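TIR-like domain-containing protein (Prevotella corporis, PDB 7EBD) is a bacterial STING domain protein that pairs with a second copy of itself and holds C2E in a pocket to which both copies contribute. Local coordinates at residues Thr8-Ser13 and Thr102-Ile107; Lys38-Gly43 and Ser88-Asp93. All coordinates share one frame; numbering follows the deposited sequence.

Contact 1: residues Thr8-Ser13 and Thr102-Ile107; sequences TVIAIS and TILSGI. With C2E (9,9'-[(2R,3R,3aS,5S,7aR,9R,10R,10aS,12S,14aR)-3,5,10,12-tetrahydroxy-5,12-dioxidooctahydro-2H,7H-difuro[3,2-d:3',2'-j][1,3,7,9,2,8]tetraoxadiphosphacyclododecine-2,9-diyl]bis(2-amino-1,9-dihydro-6H-purin-6-one)), chain E.
No flat side chain lies between I10 and I103; the planar group met across the gap is the I10 carbonyl, with I103 CD1 against it, 3.6 Å from I10 O. I103 CD1 also rests on S13, one helical turn further along, 3.7 Å from S13 CB. I103 gets there by running straight out from its backbone: CG1 lies opposite the amide nitrogen (chi1 -166°) and the chain stays extended to CD1 (chi2 180°). Its other branch meets I10 methyl to methyl, I103 CG2 to I10 CG2 at 3.7 Å, and the two side chains run alongside each other, pointing opposite ways. Next along 102-107, I107 takes the other arm of I10, with CG1 to CG1 of these two residues at 3.8 Å, while L104 CD2 only brushes I10 CG2 at 4.1 Å. F137 of helix 124-146 covers I10 and L104, and I10 also packs on I10 of the second subunit.

Polar groups look outward from this greasy patch. S13 OG is hydrogen-bonded to I103 O of the second subunit, a bond repeated in the other direction. On the ligand side, T102 OG1 accepts a hydrogen bond from C2E O2' at 3.0 Å, and I103 N adds a weak one to that same oxygen. The chemistry is therefore divided: a mostly apolar packing joins helix 6-28 to 102-107, while at its margins T102 and I103 bond to C2E and S13 bonds to the second subunit. S13, T102 and I103 all belong to the C2E pocket of this STING domain, at the border of the two subunits.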
loop_
_atom_site.group_PDB
_atom_site.type_symbol
_atom_site.label_atom_id
_atom_site.label_comp_id
_atom_site.label_asym_id
_atom_site.label_seq_id
_atom_site.Cartn_x
_atom_site.Cartn_y
_atom_site.Cartn_z
ATOM N N THR A 8 5.761 -12.959 0.698
ATOM C CA THR A 8 7.039 -12.396 0.274
ATOM C C THR A 8 6.834 -11.122 -0.540
ATOM O O THR A 8 7.468 -10.091 -0.278
ATOM C CB THR A 8 7.816 -13.437 -0.535
ATOM O OG1 THR A 8 8.154 -14.545 0.308
ATOM C CG2 THR A 8 9.081 -12.834 -1.113
ATOM N N VAL A 9 5.946 -11.177 -1.536
ATOM C CA VAL A 9 5.675 -10.004 -2.362
ATOM C C VAL A 9 5.041 -8.898 -1.529
ATOM O O VAL A 9 5.321 -7.710 -1.729
ATOM C CB VAL A 9 4.786 -10.390 -3.558
ATOM C CG1 VAL A 9 4.471 -9.170 -4.406
ATOM C CG2 VAL A 9 5.468 -11.456 -4.392
ATOM N N ILE A 10 4.172 -9.270 -0.584
ATOM C CA ILE A 10 3.563 -8.279 0.298
ATOM C C ILE A 10 4.633 -7.572 1.121
ATOM O O ILE A 10 4.611 -6.345 1.275
ATOM C CB ILE A 10 2.502 -8.946 1.195
ATOM C CG1 ILE A 10 1.273 -9.336 0.371
ATOM C CG2 ILE A 10 2.107 -8.026 2.337
ATOM C CD1 ILE A 10 0.536 -8.160 -0.220
ATOM N N ALA A 11 5.587 -8.334 1.658
ATOM C CA ALA A 11 6.669 -7.736 2.430
ATOM C C ALA A 11 7.521 -6.818 1.566
ATOM O O ALA A 11 7.919 -5.734 2.006
ATOM C CB ALA A 11 7.527 -8.830 3.063
ATOM N N ILE A 12 7.804 -7.229 0.327
ATOM C CA ILE A 12 8.614 -6.393 -0.556
ATOM C C ILE A 12 7.889 -5.090 -0.874
ATOM O O ILE A 12 8.489 -4.008 -0.854
ATOM C CB ILE A 12 8.984 -7.159 -1.839
ATOM C CG1 ILE A 12 9.800 -8.407 -1.506
ATOM C CG2 ILE A 12 9.777 -6.264 -2.771
ATOM C CD1 ILE A 12 10.130 -9.252 -2.716
ATOM N N SER A 13 6.590 -5.170 -1.180
ATOM C CA SER A 13 5.825 -3.961 -1.474
ATOM C C SER A 13 5.742 -3.050 -0.258
ATOM O O SER A 13 5.871 -1.826 -0.381
ATOM C CB SER A 13 4.421 -4.329 -1.959
ATOM O OG SER A 13 4.457 -4.889 -3.258
ATOM N N THR A 102 -1.225 -2.287 6.954
ATOM C CA THR A 102 -2.550 -2.535 6.398
ATOM C C THR A 102 -2.498 -3.384 5.132
ATOM O O THR A 102 -3.499 -4.022 4.784
ATOM C CB THR A 102 -3.251 -1.207 6.112
ATOM O OG1 THR A 102 -2.390 -0.371 5.330
ATOM C CG2 THR A 102 -3.582 -0.493 7.409
ATOM N N ILE A 103 -1.347 -3.416 4.451
ATOM C CA ILE A 103 -1.181 -4.226 3.248
ATOM C C ILE A 103 -1.451 -5.701 3.517
ATOM O O ILE A 103 -1.764 -6.453 2.589
ATOM C CB ILE A 103 0.234 -4.018 2.668
ATOM C CG1 ILE A 103 0.327 -4.573 1.245
ATOM C CG2 ILE A 103 1.284 -4.650 3.576
ATOM C CD1 ILE A 103 1.689 -4.394 0.607
ATOM N N LEU A 104 -1.340 -6.137 4.774
ATOM C CA LEU A 104 -1.602 -7.528 5.115
ATOM C C LEU A 104 -3.061 -7.910 4.913
ATOM O O LEU A 104 -3.371 -9.106 4.891
ATOM C CB LEU A 104 -1.192 -7.802 6.563
ATOM C CG LEU A 104 0.293 -7.689 6.912
ATOM C CD1 LEU A 104 0.480 -7.694 8.420
ATOM C CD2 LEU A 104 1.085 -8.820 6.268
ATOM N N SER A 105 -3.956 -6.925 4.770
ATOM C CA SER A 105 -5.381 -7.200 4.615
ATOM C C SER A 105 -5.627 -8.274 3.561
ATOM O O SER A 105 -6.248 -9.307 3.839
ATOM C CB SER A 105 -6.119 -5.910 4.251
ATOM O OG SER A 105 -5.686 -5.418 2.994
ATOM N N GLY A 106 -5.121 -8.046 2.348
ATOM C CA GLY A 106 -5.293 -9.020 1.281
ATOM C C GLY A 106 -4.891 -10.419 1.697
ATOM O O GLY A 106 -5.623 -11.385 1.457
ATOM N N ILE A 107 -3.731 -10.538 2.353
ATOM C CA ILE A 107 -3.266 -11.835 2.844
ATOM C C ILE A 107 -4.397 -12.558 3.558
ATOM O O ILE A 107 -4.760 -13.689 3.202
ATOM C CB ILE A 107 -2.044 -11.657 3.763
ATOM C CG1 ILE A 107 -0.806 -11.276 2.951
ATOM C CG2 ILE A 107 -1.783 -12.930 4.551
ATOM C CD1 ILE A 107 -0.252 -12.412 2.113
HETATM P P1 C2E E . 1.919 0.989 -1.803
HETATM O O2P C2E E . 2.143 2.416 -2.241
HETATM O O1P C2E E . 3.070 0.218 -2.392
HETATM O "O5'" C2E E . 2.075 0.751 -0.188
HETATM C "C5'" C2E E . 2.248 -0.558 0.258
HETATM C "C4'" C2E E . 1.930 -0.619 1.779
HETATM O "O4'" C2E E . 2.772 0.129 2.435
HETATM C "C3'" C2E E . 0.537 -0.018 2.067
HETATM O "O3'" C2E E . -0.397 -0.990 2.004
HETATM C "C2'" C2E E . 0.700 0.509 3.504
HETATM O "O2'" C2E E . 0.526 -0.601 4.490
HETATM C "C1'" C2E E . 1.935 0.938 3.564
HETATM N N9 C2E E . 1.987 2.351 3.310
HETATM C C8 C2E E . 2.215 2.877 2.097
HETATM N N7 C2E E . 2.176 4.212 2.296
HETATM C C5 C2E E . 1.933 4.455 3.590
HETATM C C6 C2E E . 1.783 5.755 4.389
HETATM O O6 C2E E . 1.884 6.804 3.851
HETATM N N1 C2E E . 1.519 5.704 5.793
HETATM C C2 C2E E . 1.391 4.436 6.459
HETATM N N2 C2E E . 1.123 4.380 7.883
HETATM N N3 C2E E . 1.534 3.196 5.699
HETATM C C4 C2E E . 1.811 3.262 4.240
HETATM P P11 C2E E . -1.944 -0.395 1.853
HETATM O O21 C2E E . -2.449 0.444 3.003
HETATM O O11 C2E E . -2.844 -1.608 1.823
HETATM O O5A C2E E . -2.027 0.294 0.357
HETATM C C5A C2E E . -2.032 -0.682 -0.650
HETATM C C4A C2E E . -1.963 -0.029 -1.976
HETATM O O4A C2E E . -3.025 0.703 -2.181
HETATM C C3A C2E E . -0.657 1.025 -2.051
HETATM O O3A C2E E . 0.578 0.277 -2.461
HETATM C C2A C2E E . -0.953 1.849 -2.904
HETATM O O2A C2E E . -0.669 1.328 -4.287
HETATM C C1A C2E E . -2.550 2.029 -2.725
HETATM N N91 C2E E . -2.801 2.994 -1.877
HETATM C C81 C2E E . -3.061 2.954 -0.556
HETATM N N71 C2E E . -3.250 4.226 -0.154
HETATM C C51 C2E E . -3.110 5.017 -1.213
HETATM C C61 C2E E . -3.215 6.533 -1.363
HETATM O O61 C2E E . -3.460 7.203 -0.421
HETATM N N11 C2E E . -3.015 7.141 -2.640
HETATM C C21 C2E E . -2.715 6.321 -3.785
HETATM N N21 C2E E . -2.510 6.938 -5.084
HETATM N N31 C2E E . -2.616 4.874 -3.638
HETATM C C41 C2E E . -2.828 4.248 -2.301
#

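Contact 2: residues Lys38-Gly43 and Ser88-Asp93; sequences KTYTSG and SKEEGD. With ACT (acetate ion), chain C.
K38 comes first, and its chain, bent at chi3 (80°), reaches over to the G92-D93 turn and crosses E90 at about a right angle. K38 CD lies 3.2 Å from E90 OE1. The ammonium beyond it makes a long salt bridge, K38 NZ to D93 OD1 at 4.0 Å, and sits 3.1 Å from G92 O. In passing, K38 CE lies over one face of the Y40 ring, offset toward the rim.

Y40 is the buried one among the residues that touch across the two segments. D93 O approaches its ring at the edge, 3.4 Å from Y40 CD1. At the far end, Y40 OH is packed 3.3 Å from E90 CB; the E90 carboxylate plane is turned 63° from the ring. An acetate ion, probably from the crystallisation liquor, puts its methyl beside this hydroxyl, and S88 OG donates a hydrogen bond to acetate O at 2.7 Å. Further on, S42 OG is hydrogen-bonded to T94 OG1; D93 O, 3.5 Å from S42 OG, is at most a weak second partner.

This is a surface contact at the tip of the hairpin of strands 84-91 and 94-99, whose turn carries G92 with positive phi (64°). Strand 42-47 runs parallel to 94-99, with S42 bonded to L95 through the backbone, so 94-99 lies between the two segments' strands in the mixed sheet. Y40 packs on L95 and on M30, just beyond helix 6-28.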
loop_
_atom_site.group_PDB
_atom_site.type_symbol
_atom_site.label_atom_id
_atom_site.label_comp_id
_atom_site.label_asym_id
_atom_site.label_seq_id
_atom_site.Cartn_x
_atom_site.Cartn_y
_atom_site.Cartn_z
ATOM N N LYS A 38 8.908 20.569 18.382
ATOM C CA LYS A 38 10.086 19.869 18.870
ATOM C C LYS A 38 10.986 19.432 17.723
ATOM O O LYS A 38 10.535 19.214 16.596
ATOM C CB LYS A 38 9.686 18.642 19.692
ATOM C CG LYS A 38 9.878 18.799 21.186
ATOM C CD LYS A 38 10.165 17.461 21.850
ATOM C CE LYS A 38 11.620 17.056 21.676
ATOM N NZ LYS A 38 11.922 15.770 22.363
ATOM N N THR A 39 12.271 19.293 18.035
ATOM C CA THR A 39 13.277 18.799 17.103
ATOM C C THR A 39 13.919 17.565 17.715
ATOM O O THR A 39 14.541 17.650 18.779
ATOM C CB THR A 39 14.331 19.867 16.802
ATOM O OG1 THR A 39 13.733 20.937 16.059
ATOM C CG2 THR A 39 15.472 19.272 15.991
ATOM N N TYR A 40 13.764 16.426 17.051
ATOM C CA TYR A 40 14.241 15.155 17.573
ATOM C C TYR A 40 15.590 14.796 16.969
ATOM O O TYR A 40 15.819 14.980 15.770
ATOM C CB TYR A 40 13.232 14.040 17.291
ATOM C CG TYR A 40 11.915 14.224 18.003
ATOM C CD1 TYR A 40 11.726 13.726 19.285
ATOM C CD2 TYR A 40 10.860 14.895 17.399
ATOM C CE1 TYR A 40 10.529 13.891 19.946
ATOM C CE2 TYR A 40 9.655 15.065 18.052
ATOM C CZ TYR A 40 9.497 14.559 19.327
ATOM O OH TYR A 40 8.303 14.721 19.988
ATOM N N THR A 41 16.482 14.278 17.813
ATOM C CA THR A 41 17.780 13.792 17.371
ATOM C C THR A 41 17.802 12.288 17.146
ATOM O O THR A 41 18.723 11.789 16.488
ATOM C CB THR A 41 18.865 14.157 18.394
ATOM O OG1 THR A 41 18.478 13.683 19.690
ATOM C CG2 THR A 41 19.062 15.664 18.447
ATOM N N SER A 42 16.819 11.561 17.673
ATOM C CA SER A 42 16.745 10.116 17.520
ATOM C C SER A 42 15.307 9.710 17.236
ATOM O O SER A 42 14.368 10.243 17.836
ATOM C CB SER A 42 17.254 9.390 18.772
ATOM O OG SER A 42 16.479 9.733 19.907
ATOM N N GLY A 43 15.146 8.760 16.328
ATOM C CA GLY A 43 13.827 8.282 15.963
ATOM C C GLY A 43 13.857 6.791 15.712
ATOM O O GLY A 43 14.877 6.226 15.309
ATOM N N SER A 88 2.627 8.586 15.882
ATOM C CA SER A 88 3.876 8.659 16.621
ATOM C C SER A 88 3.626 9.189 18.023
ATOM O O SER A 88 2.514 9.587 18.380
ATOM C CB SER A 88 4.902 9.538 15.898
ATOM O OG SER A 88 4.439 10.872 15.798
ATOM N N LYS A 89 4.692 9.177 18.816
ATOM C CA LYS A 89 4.680 9.748 20.153
ATOM C C LYS A 89 6.104 10.145 20.519
ATOM O O LYS A 89 7.067 9.831 19.810
ATOM C CB LYS A 89 4.099 8.772 21.185
ATOM C CG LYS A 89 5.010 7.605 21.517
ATOM C CD LYS A 89 4.332 6.616 22.450
ATOM C CE LYS A 89 4.781 6.817 23.888
ATOM N NZ LYS A 89 4.376 5.680 24.760
ATOM N N GLU A 90 6.221 10.857 21.634
ATOM C CA GLU A 90 7.497 11.327 22.150
ATOM C C GLU A 90 7.874 10.501 23.370
ATOM O O GLU A 90 7.050 10.305 24.269
ATOM C CB GLU A 90 7.418 12.812 22.511
ATOM C CG GLU A 90 8.480 13.279 23.489
ATOM C CD GLU A 90 8.231 14.690 23.987
ATOM O OE1 GLU A 90 7.902 15.564 23.160
ATOM O OE2 GLU A 90 8.360 14.922 25.207
ATOM N N GLU A 91 9.111 10.005 23.392
ATOM C CA GLU A 91 9.670 9.279 24.532
ATOM C C GLU A 91 10.999 9.956 24.845
ATOM O O GLU A 91 12.030 9.626 24.251
ATOM C CB GLU A 91 9.837 7.793 24.231
ATOM C CG GLU A 91 10.380 6.978 25.396
ATOM C CD GLU A 91 9.283 6.302 26.198
ATOM O OE1 GLU A 91 8.099 6.641 25.992
ATOM O OE2 GLU A 91 9.606 5.431 27.033
ATOM N N GLY A 92 10.963 10.916 25.760
ATOM C CA GLY A 92 12.151 11.699 26.051
ATOM C C GLY A 92 12.545 12.506 24.831
ATOM O O GLY A 92 11.774 13.328 24.324
ATOM N N ASP A 93 13.750 12.255 24.327
ATOM C CA ASP A 93 14.245 12.909 23.126
ATOM C C ASP A 93 14.042 12.063 21.878
ATOM O O ASP A 93 14.522 12.435 20.802
ATOM C CB ASP A 93 15.727 13.256 23.288
ATOM C CG ASP A 93 15.972 14.268 24.389
ATOM O OD1 ASP A 93 15.264 15.296 24.421
ATOM O OD2 ASP A 93 16.872 14.035 25.223
HETATM C C ACT C . 4.252 13.973 17.834
HETATM O O ACT C . 4.207 12.710 17.825
HETATM O OXT ACT C . 3.382 14.798 17.434
HETATM C CH3 ACT C . 5.559 14.581 18.423
#

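How the contacts relate
Contacts 1 and 2 sit on opposite sides of the chain's centre, their own centres 29 Å apart and their nearest atoms about 14 Å apart, so they do not touch. Contact 1 is buried, shares S13, T102 and I103 with the C2E pocket, and borders the second subunit; contact 2 is at the surface, without pocket residues and untouched by the other chain. In sequence, both segments of contact 2 fall between those of contact 1. What links them is the sheet: strand 84-91 carries pocket residues I84 and H85 before reaching the turn at G92-D93, and strand 94-99 leads back from that turn to D99, hydrogen-bonded to C2E, and on to 102-107.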